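Local coordinates for thrombospondin related anonymous protein (Plasmodium falciparum, PDB 4F1J) that probably serves in parasite adhesion at the cell membrane, through a magnesium-binding von Willebrand factor A domain that makes up this chain, at residues E7-L12 / E112-L117. Sequence-based numbering, arbitrary orientation.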
# COMPACT_ATOMS: atom_id res chain seq x y z
N GLU A 7 16.20 4.19 4.22
CA GLU A 7 15.49 5.32 4.82
C GLU A 7 14.26 5.63 3.93
O GLU A 7 14.37 6.35 2.93
CB GLU A 7 16.38 6.56 4.95
CG GLU A 7 15.80 7.60 5.89
CD GLU A 7 16.63 8.88 6.08
OE1 GLU A 7 17.76 8.97 5.54
OE2 GLU A 7 16.13 9.80 6.76
N VAL A 8 13.11 5.08 4.30
CA VAL A 8 11.88 5.16 3.50
C VAL A 8 10.68 5.34 4.44
O VAL A 8 10.56 4.61 5.43
CB VAL A 8 11.61 3.86 2.69
CG1 VAL A 8 10.35 4.02 1.80
CG2 VAL A 8 12.82 3.45 1.79
N ASP A 9 9.85 6.33 4.15
CA ASP A 9 8.53 6.47 4.77
C ASP A 9 7.61 5.70 3.82
O ASP A 9 7.50 6.04 2.63
CB ASP A 9 8.10 7.93 4.92
CG ASP A 9 8.96 8.69 5.92
OD1 ASP A 9 9.48 8.06 6.88
OD2 ASP A 9 9.03 9.94 5.78
N LEU A 10 7.01 4.62 4.34
CA LEU A 10 6.25 3.70 3.48
C LEU A 10 4.79 3.76 3.91
O LEU A 10 4.46 3.49 5.06
CB LEU A 10 6.80 2.27 3.57
CG LEU A 10 6.32 1.24 2.56
CD1 LEU A 10 7.25 0.02 2.50
CD2 LEU A 10 4.86 0.79 2.89
N TYR A 11 3.94 4.19 2.98
CA TYR A 11 2.53 4.41 3.21
C TYR A 11 1.76 3.25 2.59
O TYR A 11 1.50 3.18 1.36
CB TYR A 11 2.03 5.73 2.60
CG TYR A 11 2.81 6.95 3.02
CD1 TYR A 11 4.00 7.30 2.39
CD2 TYR A 11 2.39 7.73 4.06
CE1 TYR A 11 4.73 8.40 2.81
CE2 TYR A 11 3.10 8.83 4.47
CZ TYR A 11 4.27 9.18 3.83
OH TYR A 11 4.99 10.28 4.30
N LEU A 12 1.38 2.33 3.47
CA LEU A 12 0.57 1.17 3.10
C LEU A 12 -0.93 1.56 3.04
O LEU A 12 -1.51 1.95 4.06
CB LEU A 12 0.82 0.02 4.09
CG LEU A 12 -0.02 -1.24 3.85
CD1 LEU A 12 0.26 -1.87 2.49
CD2 LEU A 12 0.25 -2.25 5.03
N GLU A 112 11.86 14.47 5.51
CA GLU A 112 12.31 15.07 4.26
C GLU A 112 13.47 14.29 3.68
O GLU A 112 13.63 14.23 2.46
CB GLU A 112 12.76 16.51 4.50
CG GLU A 112 11.67 17.47 4.82
CD GLU A 112 12.23 18.88 5.02
OE1 GLU A 112 13.23 18.99 5.74
OE2 GLU A 112 11.69 19.85 4.43
N ASN A 113 14.27 13.67 4.54
CA ASN A 113 15.46 12.94 4.12
C ASN A 113 15.12 11.55 3.57
O ASN A 113 15.95 10.96 2.91
CB ASN A 113 16.45 12.82 5.30
CG ASN A 113 17.91 12.62 4.85
OD1 ASN A 113 18.52 13.54 4.30
ND2 ASN A 113 18.48 11.43 5.12
N ALA A 114 13.90 11.05 3.84
CA ALA A 114 13.50 9.70 3.45
C ALA A 114 12.87 9.64 2.07
O ALA A 114 12.15 10.57 1.67
CB ALA A 114 12.52 9.14 4.49
N ASN A 115 13.12 8.54 1.36
CA ASN A 115 12.37 8.18 0.17
C ASN A 115 10.91 8.04 0.60
O ASN A 115 10.64 7.63 1.72
CB ASN A 115 12.84 6.85 -0.42
CG ASN A 115 14.24 6.90 -1.01
OD1 ASN A 115 14.57 7.81 -1.75
ND2 ASN A 115 15.07 5.89 -0.68
N GLN A 116 9.99 8.47 -0.26
CA GLN A 116 8.56 8.38 0.02
C GLN A 116 7.95 7.36 -0.93
O GLN A 116 8.04 7.52 -2.16
CB GLN A 116 7.88 9.74 -0.15
CG GLN A 116 8.51 10.86 0.69
CD GLN A 116 8.27 10.66 2.16
OE1 GLN A 116 7.14 10.47 2.56
NE2 GLN A 116 9.33 10.71 2.98
N LEU A 117 7.35 6.31 -0.36
CA LEU A 117 6.81 5.18 -1.11
C LEU A 117 5.39 4.88 -0.65
O LEU A 117 5.15 4.69 0.53
CB LEU A 117 7.67 3.92 -0.90
CG LEU A 117 7.16 2.60 -1.45
CD1 LEU A 117 6.99 2.62 -3.01
CD2 LEU A 117 8.09 1.45 -1.00
O HOH W 1 17.48 8.95 2.30
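Q116 joins D9 and Y11 through the two ends of its amide. Q116 NE2 donates to D9 OD2 at 2.9 Å, nearly straight at 168° and within the amide plane, but on the anti side of the carboxylate and well out of its plane. Q116 OE1 accepts the hydroxyl of Y11 OH at 2.8 Å, in the carbonyl plane and at the ring edge. A bend at chi2 (-69°) folds the Q116 chain back, and its NE2 also donates to A114 O, just before the strand, from above the carbonyl plane. Three hydrogen bonds thus fix the rotation of this buried amide. The stronger partner of D9 is R111, salt-bridged to OD1.

On the other face, L117 packs its CB on V8 CG1 (3.8 Å) and its CD2 alongside L10 CD1. Near the strand starts, extended E7 takes a bond from N113 ND2 at OE1.

Between these two layers, strands 8-12 and 115-117 run parallel. N115 N donates to E7 O and L117 N to D9 O; D9 N donates to N115 O and Y11 N to L117 O. They belong to 8-15 and 115-122, neighbouring inner strands of the Rossmann-like sheet. Strand 47-54 flanks 8-15, helix 94-106 covers Y11 and Q116, and helix 184-200 covers V8, N115 and L117.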